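Local coordinates for VC0179-like protein (Escherichia coli, PDB 4XJ6) that probably joins GTP and ATP into cyclic GMP-AMP, as a magnesium-dependent bacterial homologue of cyclic GMP-AMP synthase, at residues Asp132-Pro137 against Val192-Ile197; Leu151-Val156 against Asn242-Glu247; Ser143-Gly148 against Arg250-Ser255. All blocks are in the same frame, centred on the assembly; numbering follows the deposited sequence.

Contact 1 of 3, residues Asp132-Pro137 against Val192-Ile197; sequences DGTYMP and VPMYAI. With GH3 (3'-deoxy-guanosine-5'-triphosphate), chain E.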
loop_
_atom_site.group_PDB
_atom_site.type_symbol
_atom_site.label_atom_id
_atom_site.label_comp_id
_atom_site.label_asym_id
_atom_site.label_seq_id
_atom_site.Cartn_x
_atom_site.Cartn_y
_atom_site.Cartn_z
ATOM N N ASP A 132 2.274 5.691 -3.375
ATOM C CA ASP A 132 3.310 6.523 -3.973
ATOM C C ASP A 132 4.010 7.365 -2.908
ATOM O O ASP A 132 3.448 8.332 -2.396
ATOM C CB ASP A 132 2.721 7.425 -5.057
ATOM C CG ASP A 132 3.777 7.942 -6.015
ATOM O OD1 ASP A 132 4.654 7.144 -6.415
ATOM O OD2 ASP A 132 3.734 9.139 -6.366
ATOM N N GLY A 133 5.243 6.994 -2.578
ATOM C CA GLY A 133 5.985 7.673 -1.533
ATOM C C GLY A 133 6.688 8.932 -1.997
ATOM O O GLY A 133 7.127 9.026 -3.143
ATOM N N THR A 134 6.785 9.906 -1.098
ATOM C CA THR A 134 7.544 11.125 -1.356
ATOM C C THR A 134 8.876 11.065 -0.613
ATOM O O THR A 134 8.910 10.861 0.600
ATOM C CB THR A 134 6.763 12.377 -0.929
ATOM O OG1 THR A 134 5.510 12.410 -1.621
ATOM C CG2 THR A 134 7.557 13.643 -1.233
ATOM N N TYR A 135 9.968 11.237 -1.349
ATOM C CA TYR A 135 11.305 11.124 -0.777
ATOM C C TYR A 135 12.037 12.462 -0.799
ATOM O O TYR A 135 12.141 13.103 -1.844
ATOM C CB TYR A 135 12.124 10.078 -1.536
ATOM C CG TYR A 135 11.597 8.663 -1.442
ATOM C CD1 TYR A 135 10.460 8.272 -2.140
ATOM C CD2 TYR A 135 12.256 7.710 -0.679
ATOM C CE1 TYR A 135 9.986 6.978 -2.063
ATOM C CE2 TYR A 135 11.789 6.415 -0.596
ATOM C CZ TYR A 135 10.656 6.053 -1.291
ATOM O OH TYR A 135 10.185 4.764 -1.214
ATOM N N MET A 136 12.554 12.877 0.351
ATOM C CA MET A 136 13.318 14.116 0.424
ATOM C C MET A 136 14.790 13.841 0.700
ATOM O O MET A 136 15.145 13.371 1.781
ATOM C CB MET A 136 12.756 15.040 1.505
ATOM C CG MET A 136 13.442 16.398 1.573
ATOM S SD MET A 136 13.285 17.327 0.037
ATOM C CE MET A 136 14.312 18.751 0.389
ATOM N N PRO A 137 15.655 14.126 -0.284
ATOM C CA PRO A 137 17.106 14.037 -0.102
ATOM C C PRO A 137 17.605 15.055 0.923
ATOM O O PRO A 137 17.282 16.238 0.828
ATOM C CB PRO A 137 17.658 14.344 -1.499
ATOM C CG PRO A 137 16.522 14.084 -2.430
ATOM C CD PRO A 137 15.295 14.467 -1.669
ATOM N N VAL A 192 0.439 8.319 0.595
ATOM C CA VAL A 192 1.681 9.069 0.451
ATOM C C VAL A 192 2.538 8.975 1.711
ATOM O O VAL A 192 2.510 9.867 2.562
ATOM C CB VAL A 192 1.415 10.554 0.138
ATOM C CG1 VAL A 192 2.710 11.256 -0.254
ATOM C CG2 VAL A 192 0.368 10.685 -0.964
ATOM N N PRO A 193 3.295 7.878 1.845
ATOM C CA PRO A 193 4.276 7.821 2.929
ATOM C C PRO A 193 5.405 8.812 2.661
ATOM O O PRO A 193 5.808 8.981 1.511
ATOM C CB PRO A 193 4.766 6.374 2.885
ATOM C CG PRO A 193 4.534 5.940 1.476
ATOM C CD PRO A 193 3.281 6.646 1.037
ATOM N N MET A 194 5.889 9.474 3.705
ATOM C CA MET A 194 6.941 10.473 3.551
ATOM C C MET A 194 8.285 9.927 4.016
ATOM O O MET A 194 8.416 9.465 5.149
ATOM C CB MET A 194 6.589 11.743 4.330
ATOM C CG MET A 194 7.644 12.835 4.244
ATOM S SD MET A 194 7.673 13.638 2.635
ATOM C CE MET A 194 9.405 14.073 2.515
ATOM N N TYR A 195 9.282 9.987 3.140
ATOM C CA TYR A 195 10.595 9.435 3.449
ATOM C C TYR A 195 11.700 10.476 3.470
ATOM O O TYR A 195 11.665 11.456 2.728
ATOM C CB TYR A 195 10.972 8.349 2.441
ATOM C CG TYR A 195 10.052 7.155 2.434
ATOM C CD1 TYR A 195 10.286 6.069 3.267
ATOM C CD2 TYR A 195 8.956 7.109 1.584
ATOM C CE1 TYR A 195 9.453 4.972 3.260
ATOM C CE2 TYR A 195 8.115 6.015 1.565
ATOM C CZ TYR A 195 8.368 4.950 2.407
ATOM O OH TYR A 195 7.533 3.856 2.398
ATOM N N ALA A 196 12.687 10.239 4.328
ATOM C CA ALA A 196 13.937 10.982 4.298
ATOM C C ALA A 196 15.062 10.042 3.882
ATOM O O ALA A 196 15.170 8.927 4.393
ATOM C CB ALA A 196 14.229 11.607 5.648
ATOM N N ILE A 197 15.883 10.490 2.938
ATOM C CA ILE A 197 16.976 9.676 2.407
ATOM C C ILE A 197 18.246 10.514 2.255
ATOM O O ILE A 197 18.162 11.733 2.088
ATOM C CB ILE A 197 16.598 9.050 1.047
ATOM C CG1 ILE A 197 16.101 10.126 0.079
ATOM C CG2 ILE A 197 15.541 7.973 1.231
ATOM C CD1 ILE A 197 15.731 9.597 -1.295
HETATM O O3A GH3 E . -3.198 1.373 6.435
HETATM P PA GH3 E . -1.763 1.529 7.145
HETATM O O1A GH3 E . -1.256 0.158 7.523
HETATM O O2A GH3 E . -1.815 2.448 8.344
HETATM O "O5'" GH3 E . -0.823 2.131 5.985
HETATM C "C5'" GH3 E . -1.185 1.991 4.629
HETATM C "C4'" GH3 E . -0.025 2.446 3.756
HETATM O "O4'" GH3 E . 1.060 2.821 4.576
HETATM C "C3'" GH3 E . 0.508 1.368 2.826
HETATM C "C2'" GH3 E . 1.993 1.682 2.736
HETATM O "O2'" GH3 E . 2.259 2.456 1.589
HETATM C "C1'" GH3 E . 2.304 2.504 3.975
HETATM N N9 GH3 E . 3.021 1.660 4.941
HETATM C C8 GH3 E . 2.402 0.951 5.939
HETATM N N7 GH3 E . 3.346 0.300 6.646
HETATM C C5 GH3 E . 4.557 0.593 6.121
HETATM C C6 GH3 E . 5.834 0.187 6.477
HETATM O O6 GH3 E . 5.990 -0.576 7.429
HETATM N N1 GH3 E . 6.919 0.641 5.760
HETATM C C2 GH3 E . 6.725 1.495 4.695
HETATM N N2 GH3 E . 7.783 1.928 4.009
HETATM N N3 GH3 E . 5.446 1.895 4.345
HETATM C C4 GH3 E . 4.375 1.452 5.047
#
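Tyr135 and Tyr195 lie side by side and point the same way, their rings in an offset stack with centroids 4.4 Å apart and planes at 11°. The slip along the pair sets Tyr135 CD2 3.4 Å from Tyr195 CB, while the hydroxyl of Tyr135 sits over the rim of the Tyr195 face. Both rings leave the strand with CG anti to the carbonyl carbon (chi1 -64° and -62°), and this shared torsion keeps them in step. Ile197 packs at the root of the Tyr135 ring: its CG2 meets the edge at CD2, in the ring plane, and CD1 lies 3.6 Å from Tyr135 CB. On the other sheet face Met194 bends so that CE rests on Met136 CB, 3.6 Å away, and SD nears Thr134 CG2.

Beneath the side chains the strands run parallel. Thr134 N bonds to Pro193 O, Thr134 O takes Tyr195 N at 2.7 Å, Met136 N bonds to Tyr195 O, and Met136 O receives Ile197 N. This pairing belongs to the central sheet of the nucleotidyltransferase fold, whose strand 128-138 carries the magnesium ligands Asp129 and Asp131. Farther out, Trp108 meets Tyr135 edge-to-face, and Phe45 of helix 24-57 touches both methionines.

At the tip of the stack, Tyr195 OH accepts a hydrogen bond from N2 of 3'-deoxy-GTP, refined at an unusually short 2.5 Å whose exact length is doubtful, and is also bonded to Gln110 OE1. Stacked along its face and gripped at its hydroxyl, Tyr195 offers the exocyclic amino group of guanine an acceptor held in a fixed place.

Contact 2 of 3, residues Leu151-Val156 against Asn242-Glu247; sequences LLLLLV and NLALRE. With GH3 (3'-deoxy-guanosine-5'-triphosphate), chain E.
Leu153 and Ala244 mark where helix 149-166 comes nearest strand 242-244 and the residues that follow it, their CA atoms still 7.3 Å apart. At that spacing the backbones do not meet, and the gap is bridged by side chains from one flank of the helix, where Leu153 and Val156 stand three residues apart and both turn their CB toward the strand. Ala244 turns its methyl back at them.

Leu153 carries most of the contact. Its CG lies anti to the carbonyl carbon (chi1 -75°), which sends the isobutyl fork out between Ala244 and Arg246. Branch CD2 touches Ala244 CB at 4.0 Å and lies over one face of the Arg246 guanidinium, 3.5 Å from NE and off toward the rim of the flat group. Branch CD1 instead points at the backbone, reaching Leu245 O at 3.4 Å.

This is helix-on-sheet packing within the nucleotidyltransferase fold: helix 149-166 follows strand 128-138 in the chain and also lays Leu152 and Val156 on Met194 of the neighbouring strand 188-198. Leu243, in contrast, leaves this helix alone and puts CD2 3.7 Å from C2 of the guanine of 3'-deoxy-GTP, so one short strand has the helix on one side and the base on the other.

Arg246 runs extended from CG to NE and passes obliquely across the Leu153 fork, so that its CG also packs on CD2. Its guanidinium presents an edge to Val156, whose CG1 lies 3.4 Å from NH2, and NH1 forms a salt bridge with Asp157, the next residue along the same helix, with a longer, weak ion pair to Glu174.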
loop_
_atom_site.group_PDB
_atom_site.type_symbol
_atom_site.label_atom_id
_atom_site.label_comp_id
_atom_site.label_asym_id
_atom_site.label_seq_id
_atom_site.Cartn_x
_atom_site.Cartn_y
_atom_site.Cartn_z
ATOM N N LEU A 151 7.561 19.034 9.637
ATOM C CA LEU A 151 7.625 19.918 8.480
ATOM C C LEU A 151 7.242 19.172 7.206
ATOM O O LEU A 151 6.351 19.599 6.467
ATOM C CB LEU A 151 9.030 20.513 8.346
ATOM C CG LEU A 151 9.252 21.750 7.467
ATOM C CD1 LEU A 151 10.523 22.466 7.897
ATOM C CD2 LEU A 151 9.326 21.402 5.986
ATOM N N LEU A 152 7.927 18.059 6.961
ATOM C CA LEU A 152 7.709 17.254 5.764
ATOM C C LEU A 152 6.302 16.677 5.719
ATOM O O LEU A 152 5.690 16.582 4.655
ATOM C CB LEU A 152 8.739 16.125 5.698
ATOM C CG LEU A 152 10.206 16.556 5.761
ATOM C CD1 LEU A 152 11.109 15.346 5.917
ATOM C CD2 LEU A 152 10.554 17.336 4.512
ATOM N N LEU A 153 5.796 16.290 6.884
ATOM C CA LEU A 153 4.452 15.735 6.989
ATOM C C LEU A 153 3.391 16.791 6.704
ATOM O O LEU A 153 2.369 16.503 6.081
ATOM C CB LEU A 153 4.227 15.126 8.375
ATOM C CG LEU A 153 4.914 13.784 8.634
ATOM C CD1 LEU A 153 4.749 13.371 10.091
ATOM C CD2 LEU A 153 4.370 12.714 7.691
ATOM N N LEU A 154 3.640 18.015 7.158
ATOM C CA LEU A 154 2.721 19.123 6.912
ATOM C C LEU A 154 2.713 19.538 5.445
ATOM O O LEU A 154 1.723 20.074 4.950
ATOM C CB LEU A 154 3.078 20.323 7.791
ATOM C CG LEU A 154 2.617 20.248 9.247
ATOM C CD1 LEU A 154 3.021 21.507 10.001
ATOM C CD2 LEU A 154 1.111 20.025 9.322
ATOM N N LEU A 155 3.823 19.293 4.756
ATOM C CA LEU A 155 3.912 19.587 3.330
ATOM C C LEU A 155 3.139 18.560 2.511
ATOM O O LEU A 155 2.561 18.886 1.475
ATOM C CB LEU A 155 5.369 19.631 2.875
ATOM C CG LEU A 155 6.214 20.763 3.459
ATOM C CD1 LEU A 155 7.580 20.796 2.799
ATOM C CD2 LEU A 155 5.509 22.103 3.308
ATOM N N VAL A 156 3.136 17.319 2.983
ATOM C CA VAL A 156 2.341 16.272 2.360
ATOM C C VAL A 156 0.863 16.560 2.585
ATOM O O VAL A 156 0.053 16.466 1.659
ATOM C CB VAL A 156 2.695 14.880 2.916
ATOM C CG1 VAL A 156 1.680 13.852 2.456
ATOM C CG2 VAL A 156 4.099 14.480 2.489
ATOM N N ASN A 242 14.390 6.579 5.926
ATOM C CA ASN A 242 13.577 6.855 7.104
ATOM C C ASN A 242 12.132 7.227 6.780
ATOM O O ASN A 242 11.872 8.165 6.026
ATOM C CB ASN A 242 14.223 7.968 7.930
ATOM C CG ASN A 242 15.424 7.485 8.722
ATOM O OD1 ASN A 242 15.318 7.198 9.914
ATOM N ND2 ASN A 242 16.570 7.378 8.059
ATOM N N LEU A 243 11.194 6.486 7.361
ATOM C CA LEU A 243 9.773 6.777 7.208
ATOM C C LEU A 243 9.296 7.717 8.310
ATOM O O LEU A 243 9.519 7.461 9.495
ATOM C CB LEU A 243 8.954 5.485 7.228
ATOM C CG LEU A 243 7.440 5.606 7.057
ATOM C CD1 LEU A 243 7.119 6.230 5.708
ATOM C CD2 LEU A 243 6.769 4.244 7.214
ATOM N N ALA A 244 8.644 8.808 7.920
ATOM C CA ALA A 244 8.100 9.747 8.893
ATOM C C ALA A 244 6.759 9.245 9.424
ATOM O O ALA A 244 5.828 9.006 8.657
ATOM C CB ALA A 244 7.950 11.128 8.275
ATOM N N LEU A 245 6.673 9.083 10.741
ATOM C CA LEU A 245 5.475 8.538 11.375
ATOM C C LEU A 245 4.526 9.641 11.839
ATOM O O LEU A 245 4.956 10.718 12.250
ATOM C CB LEU A 245 5.862 7.643 12.551
ATOM C CG LEU A 245 6.784 6.477 12.194
ATOM C CD1 LEU A 245 7.188 5.710 13.439
ATOM C CD2 LEU A 245 6.106 5.556 11.197
ATOM N N ARG A 246 3.230 9.358 11.775
ATOM C CA ARG A 246 2.210 10.365 12.042
ATOM C C ARG A 246 1.511 10.153 13.380
ATOM O O ARG A 246 0.946 11.088 13.945
ATOM C CB ARG A 246 1.181 10.375 10.909
ATOM C CG ARG A 246 1.739 10.855 9.579
ATOM C CD ARG A 246 0.748 10.626 8.449
ATOM N NE ARG A 246 1.183 11.256 7.205
ATOM C CZ ARG A 246 0.799 12.463 6.806
ATOM N NH1 ARG A 246 -0.034 13.172 7.554
ATOM N NH2 ARG A 246 1.244 12.958 5.659
ATOM N N GLU A 247 1.550 8.925 13.883
ATOM C CA GLU A 247 0.925 8.602 15.162
ATOM C C GLU A 247 1.908 7.900 16.093
ATOM O O GLU A 247 2.859 7.265 15.641
ATOM C CB GLU A 247 -0.316 7.731 14.947
ATOM C CG GLU A 247 -1.399 8.391 14.105
ATOM C CD GLU A 247 -1.974 9.629 14.765
ATOM O OE1 GLU A 247 -2.085 9.639 16.008
ATOM O OE2 GLU A 247 -2.310 10.591 14.043
HETATM O O3A GH3 E . -3.198 1.373 6.435
HETATM P PA GH3 E . -1.763 1.529 7.145
HETATM O O1A GH3 E . -1.256 0.158 7.523
HETATM O O2A GH3 E . -1.815 2.448 8.344
HETATM O "O5'" GH3 E . -0.823 2.131 5.985
HETATM C "C5'" GH3 E . -1.185 1.991 4.629
HETATM C "C4'" GH3 E . -0.025 2.446 3.756
HETATM O "O4'" GH3 E . 1.060 2.821 4.576
HETATM C "C3'" GH3 E . 0.508 1.368 2.826
HETATM C "C2'" GH3 E . 1.993 1.682 2.736
HETATM O "O2'" GH3 E . 2.259 2.456 1.589
HETATM C "C1'" GH3 E . 2.304 2.504 3.975
HETATM N N9 GH3 E . 3.021 1.660 4.941
HETATM C C8 GH3 E . 2.402 0.951 5.939
HETATM N N7 GH3 E . 3.346 0.300 6.646
HETATM C C5 GH3 E . 4.557 0.593 6.121
HETATM C C6 GH3 E . 5.834 0.187 6.477
HETATM O O6 GH3 E . 5.990 -0.576 7.429
HETATM N N1 GH3 E . 6.919 0.641 5.760
HETATM C C2 GH3 E . 6.725 1.495 4.695
HETATM N N2 GH3 E . 7.783 1.928 4.009
HETATM N N3 GH3 E . 5.446 1.895 4.345
HETATM C C4 GH3 E . 4.375 1.452 5.047
#

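Contact 3 of 3, residues Ser143-Gly148 against Arg250-Ser255; sequences SEPSIG and RRWSVS. With GH3 (3'-deoxy-guanosine-5'-triphosphate), chain E.
Pro145 leans the CB-CG-CD side of its ring over one face of the Trp252 indole, the two side chains sliding past each other in opposite directions. From CB of Trp252, which points toward the 143-148 loop, chi1 sends the ring out with CG anti to the carbonyl carbon, and chi2 near a right angle (96°) turns one indole face to the proline. CG meets Pro145 CD, as do CD1 and NE1 along the pyrrole side, each at about 3.8 Å. At the fusion, CE2 and CD2 both come within 3.6 Å of Pro145 CG. That methylene stands over the middle of the six-membered ring, 3.5 Å from its centroid and only 10° off the normal: a well-centred CH-pi contact. Around the rim, CE3 packs on Asn242 CB and CZ3 lies 3.6 Å from Ala196 CB, both belonging to neighbouring strands; CH2, like CZ3, also lies under Pro145 CG. Last, CZ2 meets Ile147 O at 3.5 Å, the carbonyl oxygen lying near the ring plane at the edge.

Beside the indole, Arg251 bends at chi3 to bring its guanidinium to Glu144. OE1 sits 3.0 Å from NH2 but over the guanidinium face, so no N-H points at the oxygen and the salt bridge is one of charge alone.

The loop, which leads into helix 149-166, thus packs on strand 252-254, the neighbour of 242-244 in the nucleotidyltransferase sheet. Beyond that strand, Ser255 OG accepts a bond from guanine N1 of 3'-deoxy-GTP (2.7 Å, 165° at the hydrogen), with weak bonds from N2 to its OG and O. Since adenine has no hydrogen on N1, this acceptor is consistent with recognition of guanine, while the loop itself is joined by apolar packing and a charge pair without directional bonding.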
loop_
_atom_site.group_PDB
_atom_site.type_symbol
_atom_site.label_atom_id
_atom_site.label_comp_id
_atom_site.label_asym_id
_atom_site.label_seq_id
_atom_site.Cartn_x
_atom_site.Cartn_y
_atom_site.Cartn_z
ATOM N N SER A 143 21.596 9.172 14.000
ATOM C CA SER A 143 20.460 9.196 14.911
ATOM C C SER A 143 19.130 9.468 14.209
ATOM O O SER A 143 18.118 8.845 14.532
ATOM C CB SER A 143 20.684 10.245 16.001
ATOM O OG SER A 143 20.771 11.542 15.440
ATOM N N GLU A 144 19.136 10.400 13.260
ATOM C CA GLU A 144 17.905 10.841 12.607
ATOM C C GLU A 144 18.180 11.707 11.377
ATOM O O GLU A 144 19.300 12.178 11.186
ATOM C CB GLU A 144 17.038 11.620 13.600
ATOM C CG GLU A 144 17.704 12.870 14.138
ATOM C CD GLU A 144 16.860 13.567 15.180
ATOM O OE1 GLU A 144 15.785 13.035 15.523
ATOM O OE2 GLU A 144 17.269 14.647 15.656
ATOM N N PRO A 145 17.158 11.907 10.527
ATOM C CA PRO A 145 17.256 12.886 9.438
ATOM C C PRO A 145 17.446 14.304 9.975
ATOM O O PRO A 145 17.094 14.568 11.126
ATOM C CB PRO A 145 15.912 12.744 8.718
ATOM C CG PRO A 145 15.481 11.353 9.012
ATOM C CD PRO A 145 15.951 11.071 10.404
ATOM N N SER A 146 18.000 15.199 9.162
ATOM C CA SER A 146 18.273 16.561 9.612
ATOM C C SER A 146 17.005 17.411 9.634
ATOM O O SER A 146 16.768 18.161 10.580
ATOM C CB SER A 146 19.329 17.218 8.720
ATOM O OG SER A 146 18.854 17.382 7.393
ATOM N N ILE A 147 16.198 17.289 8.587
ATOM C CA ILE A 147 14.952 18.039 8.484
ATOM C C ILE A 147 13.857 17.410 9.350
ATOM O O ILE A 147 13.659 16.194 9.333
ATOM C CB ILE A 147 14.476 18.126 7.016
ATOM C CG1 ILE A 147 15.524 18.849 6.166
ATOM C CG2 ILE A 147 13.126 18.823 6.925
ATOM C CD1 ILE A 147 15.180 18.932 4.694
ATOM N N GLY A 148 13.162 18.247 10.115
ATOM C CA GLY A 148 12.117 17.788 11.014
ATOM C C GLY A 148 11.011 17.021 10.316
ATOM O O GLY A 148 10.641 17.341 9.183
ATOM N N ARG A 250 7.113 7.708 18.331
ATOM C CA ARG A 250 8.298 7.616 17.489
ATOM C C ARG A 250 8.134 8.506 16.261
ATOM O O ARG A 250 7.122 8.433 15.564
ATOM C CB ARG A 250 8.557 6.167 17.071
ATOM C CG ARG A 250 8.613 5.193 18.237
ATOM C CD ARG A 250 8.294 3.776 17.786
ATOM N NE ARG A 250 7.800 2.955 18.889
ATOM C CZ ARG A 250 8.500 1.998 19.486
ATOM N NH1 ARG A 250 9.736 1.725 19.086
ATOM N NH2 ARG A 250 7.963 1.305 20.483
ATOM N N ARG A 251 9.130 9.348 16.006
ATOM C CA ARG A 251 9.078 10.286 14.891
ATOM C C ARG A 251 9.464 9.619 13.576
ATOM O O ARG A 251 8.777 9.770 12.566
ATOM C CB ARG A 251 9.995 11.483 15.161
ATOM C CG ARG A 251 9.553 12.356 16.326
ATOM C CD ARG A 251 10.598 13.412 16.655
ATOM N NE ARG A 251 11.850 12.813 17.109
ATOM C CZ ARG A 251 12.907 13.507 17.516
ATOM N NH1 ARG A 251 12.868 14.833 17.528
ATOM N NH2 ARG A 251 14.004 12.875 17.911
ATOM N N TRP A 252 10.568 8.881 13.594
ATOM C CA TRP A 252 11.053 8.214 12.393
ATOM C C TRP A 252 11.119 6.701 12.573
ATOM O O TRP A 252 11.284 6.201 13.687
ATOM C CB TRP A 252 12.436 8.741 11.999
ATOM C CG TRP A 252 12.474 10.203 11.656
ATOM C CD1 TRP A 252 12.805 11.231 12.489
ATOM C CD2 TRP A 252 12.188 10.797 10.384
ATOM N NE1 TRP A 252 12.735 12.428 11.819
ATOM C CE2 TRP A 252 12.359 12.188 10.522
ATOM C CE3 TRP A 252 11.796 10.288 9.140
ATOM C CZ2 TRP A 252 12.159 13.075 9.467
ATOM C CZ3 TRP A 252 11.595 11.172 8.093
ATOM C CH2 TRP A 252 11.776 12.548 8.264
ATOM N N SER A 253 10.989 5.986 11.461
ATOM C CA SER A 253 11.193 4.543 11.434
ATOM C C SER A 253 11.963 4.156 10.177
ATOM O O SER A 253 11.544 4.467 9.060
ATOM C CB SER A 253 9.860 3.794 11.489
ATOM O OG SER A 253 10.047 2.401 11.309
ATOM N N VAL A 254 13.098 3.492 10.361
ATOM C CA VAL A 254 13.868 3.000 9.227
ATOM C C VAL A 254 13.105 1.863 8.558
ATOM O O VAL A 254 12.988 0.765 9.110
ATOM C CB VAL A 254 15.272 2.519 9.647
ATOM C CG1 VAL A 254 15.974 1.848 8.477
ATOM C CG2 VAL A 254 16.097 3.690 10.171
ATOM N N SER A 255 12.575 2.137 7.372
ATOM C CA SER A 255 11.780 1.159 6.646
ATOM C C SER A 255 11.835 1.407 5.139
ATOM O O SER A 255 11.082 2.221 4.604
ATOM C CB SER A 255 10.330 1.192 7.133
ATOM O OG SER A 255 9.515 0.294 6.399
HETATM O O3A GH3 E . -3.198 1.373 6.435
HETATM P PA GH3 E . -1.763 1.529 7.145
HETATM O O1A GH3 E . -1.256 0.158 7.523
HETATM O O2A GH3 E . -1.815 2.448 8.344
HETATM O "O5'" GH3 E . -0.823 2.131 5.985
HETATM C "C5'" GH3 E . -1.185 1.991 4.629
HETATM C "C4'" GH3 E . -0.025 2.446 3.756
HETATM O "O4'" GH3 E . 1.060 2.821 4.576
HETATM C "C3'" GH3 E . 0.508 1.368 2.826
HETATM C "C2'" GH3 E . 1.993 1.682 2.736
HETATM O "O2'" GH3 E . 2.259 2.456 1.589
HETATM C "C1'" GH3 E . 2.304 2.504 3.975
HETATM N N9 GH3 E . 3.021 1.660 4.941
HETATM C C8 GH3 E . 2.402 0.951 5.939
HETATM N N7 GH3 E . 3.346 0.300 6.646
HETATM C C5 GH3 E . 4.557 0.593 6.121
HETATM C C6 GH3 E . 5.834 0.187 6.477
HETATM O O6 GH3 E . 5.990 -0.576 7.429
HETATM N N1 GH3 E . 6.919 0.641 5.760
HETATM C C2 GH3 E . 6.725 1.495 4.695
HETATM N N2 GH3 E . 7.783 1.928 4.009
HETATM N N3 GH3 E . 5.446 1.895 4.345
HETATM C C4 GH3 E . 4.375 1.452 5.047
#

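In the fold
All three contacts belong to the nucleotidyltransferase sheet and its flanks. Along it, strands 128-138, 188-198, 242-244 and 252-254 follow one another as neighbours, the first pair parallel and the others antiparallel. Contact 1 joins the first two; contact 2, with its centre about 9 Å away, sets helix 149-166 against the third; contact 3, about 9 Å from contact 2 and 12 Å from contact 1, brings the loop before that helix onto the fourth. In sequence the partners 132-137, 143-148 and 151-156 come first, then 192-197, 242-247 and 250-255. Each later segment supplies one residue, Tyr195, Leu243 or Ser255, to the same guanine pocket.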